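Local coordinates for protein N-deoxyribosyltransferase (Bacillus psychrosaccharolyticus, PDB 6EVS) that probably catalyses the transfer of a 2'-deoxyribosyl group from a nucleoside to another nucleobase, a reaction used to make modified nucleosides, at residues Ala2-Phe10 against His31-Gln40; Lys64-Asp75 against Lys94-Glu104. All blocks are in the same frame, centred on the assembly; numbering follows the deposited sequence.

How the interactions relate
From the N terminus the chain first lays down strand 3-7, runs through helix 13-28 and comes back as strand 32-34; interaction 1 closes that loop by pairing the two strands in parallel. Helix 49-65 then leads into strand 68-72, and after helix 80-91 strand 96-99 returns beside it, so interaction 2 closes a second loop of the same kind. The two loops neither nest nor cross, the first being complete before the second opens. They meet inside one sheet: strand 3-7 pairs with strand 68-72, where A7 N probably donates a hydrogen bond to F70 O, and strand 116-118 completes the sheet beyond 96-99.

Interaction 1: residues Ala2-Phe10 against His31-Gln40; sequences AKIYLASPF and HTVFSPRENQ
The ring of F10 carries R37 CB over one face, 3.5 Å from F10 CD1, while S8 O and Q40 OE1 lie in its plane at the edge. P36 CB approaches that ring obliquely. F10 reaches this spot with CG set between its backbone N and carbonyl carbon (chi1 47°), which turns the ring back over the 36-38 turn. Q40 is tied to the same turn, its NE2 donating to a lone pair of R37 O, within the plane of that carbonyl, at 2.7 Å. At the other end of the contact the H31 imidazole takes I4 CD1 over one face, 3.8 Å from H31 CG, and receives A2 N at its edge, in plane, through a 3.0 Å bond to H31 ND1. Y5 and F34 run side by side, both with CG anti to the backbone N; their planes are 21° apart but slid, so Y5 CE1 meets F34 CD2 at 3.4 Å with little ring overlap.

Between these groups, strands 3-7 and 32-34 pair in parallel, the first beta-alpha-beta crossover of a flavodoxin-like fold with helix 13-28 as its connection. Four backbone bonds make the ladder: T32 N to A2 O, I4 N to T32 O, F34 N to I4 O and L6 N to F34 O. P36 ends it, bringing no N-H: its CD sits 3.0 Å from L6 O, and its CG packs 3.5 Å from Y5 OH. That hydroxyl is hydrogen-bonded to E85. Helix 49-65 packs on the face bearing Y5 and F34, H62 stacking on F34. From helix 13-28, E23 binds both S35 OG and, as a salt bridge, R37 NH2.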
loop_
_atom_site.group_PDB
_atom_site.type_symbol
_atom_site.label_atom_id
_atom_site.label_comp_id
_atom_site.label_asym_id
_atom_site.label_seq_id
_atom_site.Cartn_x
_atom_site.Cartn_y
_atom_site.Cartn_z
ATOM N N ALA A 2 -6.468 -14.430 -17.054
ATOM C CA ALA A 2 -6.091 -13.302 -16.215
ATOM C C ALA A 2 -6.544 -11.983 -16.847
ATOM O O ALA A 2 -6.694 -11.903 -18.072
ATOM C CB ALA A 2 -4.582 -13.284 -15.996
ATOM N N LYS A 3 -6.763 -10.964 -16.012
ATOM C CA LYS A 3 -6.933 -9.600 -16.491
ATOM C C LYS A 3 -5.555 -8.973 -16.672
ATOM O O LYS A 3 -4.702 -9.053 -15.775
ATOM C CB LYS A 3 -7.774 -8.771 -15.513
ATOM C CG LYS A 3 -9.089 -9.429 -15.101
ATOM C CD LYS A 3 -9.864 -8.553 -14.106
ATOM C CE LYS A 3 -9.634 -8.958 -12.658
ATOM N NZ LYS A 3 -10.242 -7.977 -11.686
ATOM N N ILE A 4 -5.325 -8.361 -17.833
ATOM C CA ILE A 4 -3.998 -7.879 -18.192
ATOM C C ILE A 4 -4.089 -6.425 -18.624
ATOM O O ILE A 4 -4.915 -6.080 -19.477
ATOM C CB ILE A 4 -3.369 -8.726 -19.310
ATOM C CG1 ILE A 4 -3.172 -10.184 -18.846
ATOM C CG2 ILE A 4 -2.054 -8.081 -19.767
ATOM C CD1 ILE A 4 -2.516 -11.082 -19.938
ATOM N N TYR A 5 -3.245 -5.576 -18.033
ATOM C CA TYR A 5 -3.089 -4.208 -18.512
ATOM C C TYR A 5 -1.947 -4.159 -19.514
ATOM O O TYR A 5 -0.808 -4.477 -19.154
ATOM C CB TYR A 5 -2.797 -3.264 -17.348
ATOM C CG TYR A 5 -2.771 -1.797 -17.738
ATOM C CD1 TYR A 5 -3.931 -1.010 -17.653
ATOM C CD2 TYR A 5 -1.598 -1.190 -18.194
ATOM C CE1 TYR A 5 -3.912 0.354 -18.026
ATOM C CE2 TYR A 5 -1.573 0.152 -18.552
ATOM C CZ TYR A 5 -2.728 0.917 -18.479
ATOM O OH TYR A 5 -2.661 2.253 -18.814
ATOM N N LEU A 6 -2.224 -3.699 -20.740
ATOM C CA LEU A 6 -1.189 -3.691 -21.790
ATOM C C LEU A 6 -0.516 -2.324 -21.774
ATOM O O LEU A 6 -1.076 -1.337 -22.267
ATOM C CB LEU A 6 -1.811 -4.014 -23.140
ATOM C CG LEU A 6 -0.900 -3.999 -24.360
ATOM C CD1 LEU A 6 0.293 -4.927 -24.119
ATOM C CD2 LEU A 6 -1.711 -4.427 -25.566
ATOM N N ALA A 7 0.673 -2.244 -21.169
ATOM C CA ALA A 7 1.428 -0.992 -21.089
ATOM C C ALA A 7 2.374 -0.874 -22.290
ATOM O O ALA A 7 3.380 -1.586 -22.376
ATOM C CB ALA A 7 2.226 -0.904 -19.789
ATOM N N SER A 8 2.101 0.088 -23.175
ATOM C CA SER A 8 2.946 0.289 -24.349
ATOM C C SER A 8 2.622 1.634 -24.984
ATOM O O SER A 8 1.470 2.077 -24.916
ATOM C CB SER A 8 2.738 -0.818 -25.388
ATOM O OG SER A 8 3.384 -0.464 -26.638
ATOM N N PRO A 9 3.581 2.302 -25.623
ATOM C CA PRO A 9 3.223 3.429 -26.487
ATOM C C PRO A 9 2.418 2.930 -27.676
ATOM O O PRO A 9 2.413 1.740 -27.996
ATOM C CB PRO A 9 4.580 3.999 -26.925
ATOM C CG PRO A 9 5.530 2.831 -26.843
ATOM C CD PRO A 9 5.032 2.038 -25.626
ATOM N N PHE A 10 1.723 3.863 -28.341
ATOM C CA PHE A 10 0.901 3.511 -29.501
ATOM C C PHE A 10 0.794 4.712 -30.425
ATOM O O PHE A 10 -0.280 5.030 -30.945
ATOM C CB PHE A 10 -0.485 3.001 -29.091
ATOM C CG PHE A 10 -1.185 3.854 -28.063
ATOM C CD1 PHE A 10 -2.099 4.826 -28.454
ATOM C CD2 PHE A 10 -0.945 3.670 -26.710
ATOM C CE1 PHE A 10 -2.755 5.609 -27.519
ATOM C CE2 PHE A 10 -1.599 4.439 -25.761
ATOM C CZ PHE A 10 -2.507 5.418 -26.166
ATOM N N HIS A 31 -7.321 -14.276 -22.310
ATOM C CA HIS A 31 -7.174 -13.260 -21.280
ATOM C C HIS A 31 -8.039 -12.044 -21.594
ATOM O O HIS A 31 -8.397 -11.784 -22.745
ATOM C CB HIS A 31 -5.707 -12.850 -21.148
ATOM C CG HIS A 31 -4.801 -13.988 -20.791
ATOM N ND1 HIS A 31 -4.855 -14.630 -19.568
ATOM C CD2 HIS A 31 -3.833 -14.613 -21.504
ATOM C CE1 HIS A 31 -3.952 -15.594 -19.542
ATOM N NE2 HIS A 31 -3.319 -15.605 -20.704
ATOM N N THR A 32 -8.370 -11.293 -20.545
ATOM C CA THR A 32 -9.117 -10.047 -20.677
ATOM C C THR A 32 -8.100 -8.916 -20.649
ATOM O O THR A 32 -7.448 -8.686 -19.630
ATOM C CB THR A 32 -10.160 -9.895 -19.566
ATOM O OG1 THR A 32 -11.080 -10.987 -19.626
ATOM C CG2 THR A 32 -10.928 -8.593 -19.747
ATOM N N VAL A 33 -7.943 -8.225 -21.773
ATOM C CA VAL A 33 -6.870 -7.259 -21.942
ATOM C C VAL A 33 -7.462 -5.862 -22.009
ATOM O O VAL A 33 -8.313 -5.584 -22.866
ATOM C CB VAL A 33 -6.052 -7.552 -23.209
ATOM C CG1 VAL A 33 -4.925 -6.538 -23.337
ATOM C CG2 VAL A 33 -5.541 -8.983 -23.162
ATOM N N PHE A 34 -6.987 -4.969 -21.138
ATOM C CA PHE A 34 -7.273 -3.541 -21.285
ATOM C C PHE A 34 -6.158 -2.912 -22.111
ATOM O O PHE A 34 -4.994 -2.921 -21.693
ATOM C CB PHE A 34 -7.381 -2.831 -19.934
ATOM C CG PHE A 34 -7.634 -1.342 -20.049
ATOM C CD1 PHE A 34 -8.927 -0.856 -20.177
ATOM C CD2 PHE A 34 -6.577 -0.436 -20.027
ATOM C CE1 PHE A 34 -9.185 0.523 -20.252
ATOM C CE2 PHE A 34 -6.810 0.943 -20.135
ATOM C CZ PHE A 34 -8.131 1.427 -20.243
ATOM N N SER A 35 -6.515 -2.359 -23.271
ATOM C CA SER A 35 -5.525 -1.782 -24.177
ATOM C C SER A 35 -5.752 -0.284 -24.262
ATOM O O SER A 35 -6.782 0.144 -24.796
ATOM C CB SER A 35 -5.605 -2.413 -25.568
ATOM O OG SER A 35 -4.549 -1.910 -26.398
ATOM N N PRO A 36 -4.852 0.535 -23.720
ATOM C CA PRO A 36 -5.131 1.972 -23.607
ATOM C C PRO A 36 -5.512 2.640 -24.911
ATOM O O PRO A 36 -6.271 3.611 -24.874
ATOM C CB PRO A 36 -3.819 2.533 -23.053
ATOM C CG PRO A 36 -3.296 1.378 -22.166
ATOM C CD PRO A 36 -3.638 0.143 -22.977
ATOM N N ARG A 37 -5.033 2.147 -26.054
ATOM C CA ARG A 37 -5.347 2.781 -27.332
ATOM C C ARG A 37 -6.821 2.633 -27.707
ATOM O O ARG A 37 -7.338 3.448 -28.491
ATOM C CB ARG A 37 -4.462 2.195 -28.435
ATOM C CG ARG A 37 -4.932 0.856 -28.963
ATOM C CD ARG A 37 -4.084 0.380 -30.113
ATOM N NE ARG A 37 -4.549 -0.907 -30.617
ATOM C CZ ARG A 37 -4.580 -1.238 -31.897
ATOM N NH1 ARG A 37 -4.187 -0.362 -32.805
ATOM N NH2 ARG A 37 -5.010 -2.438 -32.266
ATOM N N GLU A 38 -7.501 1.608 -27.179
ATOM C CA GLU A 38 -8.931 1.428 -27.395
ATOM C C GLU A 38 -9.763 2.260 -26.437
ATOM O O GLU A 38 -10.993 2.175 -26.477
ATOM C CB GLU A 38 -9.328 -0.047 -27.235
ATOM C CG GLU A 38 -8.414 -1.068 -27.909
ATOM C CD GLU A 38 -8.873 -2.501 -27.671
ATOM O OE1 GLU A 38 -8.718 -3.342 -28.581
ATOM O OE2 GLU A 38 -9.389 -2.789 -26.569
ATOM N N ASN A 39 -9.122 3.049 -25.578
ATOM C CA ASN A 39 -9.790 3.761 -24.495
ATOM C C ASN A 39 -9.344 5.206 -24.465
ATOM O O ASN A 39 -9.025 5.778 -23.421
ATOM C CB ASN A 39 -9.518 3.022 -23.194
ATOM C CG ASN A 39 -10.073 1.629 -23.238
ATOM O OD1 ASN A 39 -9.338 0.661 -23.487
ATOM N ND2 ASN A 39 -11.387 1.508 -23.039
ATOM N N GLN A 40 -9.321 5.824 -25.643
ATOM C CA GLN A 40 -9.019 7.236 -25.793
ATOM C C GLN A 40 -10.266 8.096 -25.624
ATOM O O GLN A 40 -10.189 9.319 -25.788
ATOM C CB GLN A 40 -8.329 7.472 -27.152
ATOM C CG GLN A 40 -6.973 6.734 -27.194
ATOM C CD GLN A 40 -6.217 6.865 -28.501
ATOM O OE1 GLN A 40 -5.635 7.910 -28.800
ATOM N NE2 GLN A 40 -6.183 5.786 -29.270
#

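Interaction 2: residues Lys64-Asp75 against Lys94-Glu104; sequences KWADITFGIIGD and KPVMLFSPTGE
K94 reaches back to the end of helix 49-65, where its NZ donates to two backbone carbonyls, A66 O at 2.8 Å and K64 O at 3.0 Å. The first bond runs nearly straight off the carbonyl; the second comes from above the carbonyl plane, 40° out of it. A bend at chi2 (-67°) turns the chain, which is extended beyond, toward these oxygens, so the ammonium is gripped by one carbonyl of the helix's last turn and one just past it.

Next comes the ladder. T69 N is answered by P95 O, M97 N by T69 O, G71 N by M97 O at 2.7 Å, F99 N by G71 O and I73 N by F99 O. Past the strands S100 takes over: its OG donates to I73 O at 3.1 Å and accepts from G103 N, an ST motif. T69 OG1 finds its partner in S89 of helix 80-91, and D67 OD1 binds K3 N.

On the face bearing F70, M97 and F99, M97 SD lies at the edge of the F70 ring, a Met-aromatic contact, and 3.7 Å from I68 CG2; F99 CB packs 3.8 Å from F70 CE2. L98, on the opposite face, sends CD1 to I73 CG1 just past the strand. Parallel strands 68-72 and 96-99, joined through helix 80-91, form a beta-alpha-beta unit at the heart of the five-stranded, flavodoxin-like sheet of nucleoside deoxyribosyltransferases.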
loop_
_atom_site.group_PDB
_atom_site.type_symbol
_atom_site.label_atom_id
_atom_site.label_comp_id
_atom_site.label_asym_id
_atom_site.label_seq_id
_atom_site.Cartn_x
_atom_site.Cartn_y
_atom_site.Cartn_z
ATOM N N LYS A 64 -5.009 -1.038 -11.599
ATOM C CA LYS A 64 -5.457 -1.591 -10.320
ATOM C C LYS A 64 -6.386 -2.785 -10.515
ATOM O O LYS A 64 -6.338 -3.753 -9.736
ATOM C CB LYS A 64 -6.137 -0.495 -9.506
ATOM C CG LYS A 64 -5.159 0.503 -8.927
ATOM C CD LYS A 64 -5.821 1.837 -8.636
ATOM C CE LYS A 64 -4.812 2.794 -8.022
ATOM N NZ LYS A 64 -5.430 4.037 -7.486
ATOM N N TRP A 65 -7.242 -2.731 -11.547
ATOM C CA TRP A 65 -8.162 -3.825 -11.864
ATOM C C TRP A 65 -7.437 -5.070 -12.387
ATOM O O TRP A 65 -7.920 -6.194 -12.200
ATOM C CB TRP A 65 -9.181 -3.301 -12.878
ATOM C CG TRP A 65 -9.862 -4.254 -13.846
ATOM C CD1 TRP A 65 -11.117 -4.802 -13.717
ATOM C CD2 TRP A 65 -9.354 -4.713 -15.120
ATOM N NE1 TRP A 65 -11.413 -5.569 -14.824
ATOM C CE2 TRP A 65 -10.350 -5.538 -15.695
ATOM C CE3 TRP A 65 -8.162 -4.492 -15.834
ATOM C CZ2 TRP A 65 -10.177 -6.171 -16.944
ATOM C CZ3 TRP A 65 -7.989 -5.126 -17.083
ATOM C CH2 TRP A 65 -8.990 -5.957 -17.617
ATOM N N ALA A 66 -6.290 -4.887 -13.039
ATOM C CA ALA A 66 -5.581 -5.974 -13.704
ATOM C C ALA A 66 -4.923 -6.917 -12.692
ATOM O O ALA A 66 -4.526 -6.504 -11.601
ATOM C CB ALA A 66 -4.492 -5.406 -14.616
ATOM N N ASP A 67 -4.800 -8.199 -13.084
ATOM C CA ASP A 67 -3.963 -9.166 -12.368
ATOM C C ASP A 67 -2.486 -8.979 -12.678
ATOM O O ASP A 67 -1.626 -9.179 -11.807
ATOM C CB ASP A 67 -4.364 -10.593 -12.744
ATOM C CG ASP A 67 -5.806 -10.907 -12.363
ATOM O OD1 ASP A 67 -6.556 -11.436 -13.235
ATOM O OD2 ASP A 67 -6.184 -10.554 -11.207
ATOM N N ILE A 68 -2.185 -8.609 -13.927
ATOM C CA ILE A 68 -0.836 -8.602 -14.480
ATOM C C ILE A 68 -0.723 -7.378 -15.382
ATOM O O ILE A 68 -1.660 -7.066 -16.129
ATOM C CB ILE A 68 -0.554 -9.860 -15.328
ATOM C CG1 ILE A 68 -0.609 -11.139 -14.489
ATOM C CG2 ILE A 68 0.767 -9.721 -16.129
ATOM C CD1 ILE A 68 -0.826 -12.371 -15.346
ATOM N N THR A 69 0.415 -6.706 -15.335
ATOM C CA THR A 69 0.738 -5.664 -16.295
ATOM C C THR A 69 1.745 -6.203 -17.304
ATOM O O THR A 69 2.855 -6.611 -16.934
ATOM C CB THR A 69 1.297 -4.414 -15.638
ATOM O OG1 THR A 69 0.272 -3.806 -14.840
ATOM C CG2 THR A 69 1.871 -3.397 -16.737
ATOM N N PHE A 70 1.368 -6.188 -18.585
ATOM C CA PHE A 70 2.209 -6.688 -19.675
ATOM C C PHE A 70 2.723 -5.485 -20.451
ATOM O O PHE A 70 1.931 -4.751 -21.046
ATOM C CB PHE A 70 1.405 -7.628 -20.576
ATOM C CG PHE A 70 2.239 -8.364 -21.602
ATOM C CD1 PHE A 70 2.546 -9.709 -21.436
ATOM C CD2 PHE A 70 2.700 -7.709 -22.742
ATOM C CE1 PHE A 70 3.319 -10.380 -22.375
ATOM C CE2 PHE A 70 3.471 -8.383 -23.681
ATOM C CZ PHE A 70 3.773 -9.720 -23.496
ATOM N N GLY A 71 4.035 -5.274 -20.435
ATOM C CA GLY A 71 4.639 -4.087 -21.016
ATOM C C GLY A 71 5.370 -4.425 -22.301
ATOM O O GLY A 71 5.832 -5.555 -22.488
ATOM N N ILE A 72 5.466 -3.441 -23.199
ATOM C CA ILE A 72 6.275 -3.563 -24.410
ATOM C C ILE A 72 7.309 -2.442 -24.391
ATOM O O ILE A 72 6.950 -1.258 -24.367
ATOM C CB ILE A 72 5.419 -3.504 -25.686
ATOM C CG1 ILE A 72 4.365 -4.614 -25.667
ATOM C CG2 ILE A 72 6.322 -3.569 -26.951
ATOM C CD1 ILE A 72 3.340 -4.506 -26.784
ATOM N N ILE A 73 8.584 -2.811 -24.335
ATOM C CA ILE A 73 9.667 -1.842 -24.294
ATOM C C ILE A 73 10.587 -2.170 -25.452
ATOM O O ILE A 73 11.087 -3.299 -25.546
ATOM C CB ILE A 73 10.422 -1.871 -22.954
ATOM C CG1 ILE A 73 9.564 -1.283 -21.829
ATOM C CG2 ILE A 73 11.747 -1.121 -23.073
ATOM C CD1 ILE A 73 9.449 0.212 -21.844
ATOM N N GLY A 74 10.778 -1.208 -26.343
ATOM C CA GLY A 74 11.606 -1.409 -27.517
ATOM C C GLY A 74 12.586 -0.267 -27.702
ATOM O O GLY A 74 13.155 0.268 -26.747
ATOM N N ASP A 75 12.770 0.100 -28.965
ATOM C CA ASP A 75 13.736 1.095 -29.426
ATOM C C ASP A 75 13.092 2.464 -29.576
ATOM O O ASP A 75 13.317 3.157 -30.564
ATOM C CB ASP A 75 14.326 0.641 -30.755
ATOM C CG ASP A 75 15.769 0.249 -30.646
ATOM O OD1 ASP A 75 16.343 0.474 -29.564
ATOM O OD2 ASP A 75 16.339 -0.255 -31.644
ATOM N N LYS A 94 1.412 -5.761 -8.815
ATOM C CA LYS A 94 1.026 -6.495 -10.014
ATOM C C LYS A 94 2.262 -7.146 -10.622
ATOM O O LYS A 94 3.245 -6.442 -10.887
ATOM C CB LYS A 94 0.402 -5.561 -11.048
ATOM C CG LYS A 94 -0.621 -4.650 -10.438
ATOM C CD LYS A 94 -1.777 -5.462 -10.002
ATOM C CE LYS A 94 -2.977 -4.544 -9.636
ATOM N NZ LYS A 94 -4.013 -5.431 -9.032
ATOM N N PRO A 95 2.260 -8.462 -10.859
ATOM C CA PRO A 95 3.398 -9.066 -11.570
ATOM C C PRO A 95 3.580 -8.386 -12.924
ATOM O O PRO A 95 2.610 -8.139 -13.647
ATOM C CB PRO A 95 2.993 -10.533 -11.706
ATOM C CG PRO A 95 2.185 -10.793 -10.430
ATOM C CD PRO A 95 1.344 -9.489 -10.322
ATOM N N VAL A 96 4.816 -8.032 -13.242
ATOM C CA VAL A 96 5.119 -7.356 -14.498
ATOM C C VAL A 96 5.713 -8.358 -15.474
ATOM O O VAL A 96 6.717 -9.008 -15.171
ATOM C CB VAL A 96 6.074 -6.168 -14.290
ATOM C CG1 VAL A 96 6.606 -5.695 -15.636
ATOM C CG2 VAL A 96 5.372 -5.047 -13.570
ATOM N N MET A 97 5.097 -8.471 -16.650
ATOM C CA MET A 97 5.676 -9.169 -17.783
ATOM C C MET A 97 6.126 -8.156 -18.828
ATOM O O MET A 97 5.459 -7.143 -19.055
ATOM C CB MET A 97 4.696 -10.164 -18.410
ATOM C CG MET A 97 4.403 -11.404 -17.517
ATOM S SD MET A 97 2.844 -12.113 -18.036
ATOM C CE MET A 97 3.218 -13.472 -19.088
ATOM N N LEU A 98 7.255 -8.430 -19.467
ATOM C CA LEU A 98 7.838 -7.473 -20.395
ATOM C C LEU A 98 8.216 -8.185 -21.682
ATOM O O LEU A 98 8.770 -9.290 -21.657
ATOM C CB LEU A 98 9.059 -6.777 -19.772
ATOM C CG LEU A 98 9.573 -5.505 -20.455
ATOM C CD1 LEU A 98 8.621 -4.346 -20.210
ATOM C CD2 LEU A 98 10.980 -5.157 -19.980
ATOM N N PHE A 99 7.897 -7.547 -22.804
ATOM C CA PHE A 99 8.248 -8.026 -24.126
ATOM C C PHE A 99 9.117 -6.968 -24.794
ATOM O O PHE A 99 8.745 -5.793 -24.840
ATOM C CB PHE A 99 6.994 -8.315 -24.970
ATOM C CG PHE A 99 7.307 -8.843 -26.352
ATOM C CD1 PHE A 99 7.453 -7.982 -27.416
ATOM C CD2 PHE A 99 7.461 -10.205 -26.573
ATOM C CE1 PHE A 99 7.762 -8.463 -28.684
ATOM C CE2 PHE A 99 7.766 -10.692 -27.843
ATOM C CZ PHE A 99 7.909 -9.823 -28.892
ATOM N N SER A 100 10.277 -7.369 -25.298
ATOM C CA SER A 100 11.133 -6.393 -25.981
ATOM C C SER A 100 11.293 -6.792 -27.440
ATOM O O SER A 100 11.903 -7.841 -27.728
ATOM C CB SER A 100 12.500 -6.267 -25.293
ATOM O OG SER A 100 13.379 -5.399 -26.001
ATOM N N PRO A 101 10.763 -6.014 -28.386
ATOM C CA PRO A 101 10.909 -6.379 -29.811
ATOM C C PRO A 101 12.347 -6.328 -30.309
ATOM O O PRO A 101 12.642 -6.913 -31.360
ATOM C CB PRO A 101 10.034 -5.339 -30.538
ATOM C CG PRO A 101 9.123 -4.765 -29.479
ATOM C CD PRO A 101 9.908 -4.827 -28.198
ATOM N N THR A 102 13.248 -5.657 -29.589
ATOM C CA THR A 102 14.620 -5.446 -30.045
ATOM C C THR A 102 15.647 -6.318 -29.340
ATOM O O THR A 102 16.699 -6.587 -29.914
ATOM C CB THR A 102 15.021 -3.978 -29.848
ATOM O OG1 THR A 102 15.367 -3.757 -28.471
ATOM C CG2 THR A 102 13.863 -3.064 -30.210
ATOM N N GLY A 103 15.380 -6.750 -28.109
ATOM C CA GLY A 103 16.371 -7.486 -27.353
ATOM C C GLY A 103 17.552 -6.665 -26.887
ATOM O O GLY A 103 18.596 -7.234 -26.562
ATOM N N GLU A 104 17.420 -5.341 -26.834
ATOM C CA GLU A 104 18.514 -4.484 -26.404
ATOM C C GLU A 104 18.605 -4.438 -24.881
ATOM O O GLU A 104 17.818 -5.063 -24.164
ATOM C CB GLU A 104 18.343 -3.087 -26.977
ATOM C CG GLU A 104 18.768 -3.002 -28.408
ATOM C CD GLU A 104 18.317 -1.722 -29.045
ATOM O OE1 GLU A 104 18.181 -0.726 -28.306
ATOM O OE2 GLU A 104 18.112 -1.708 -30.276
#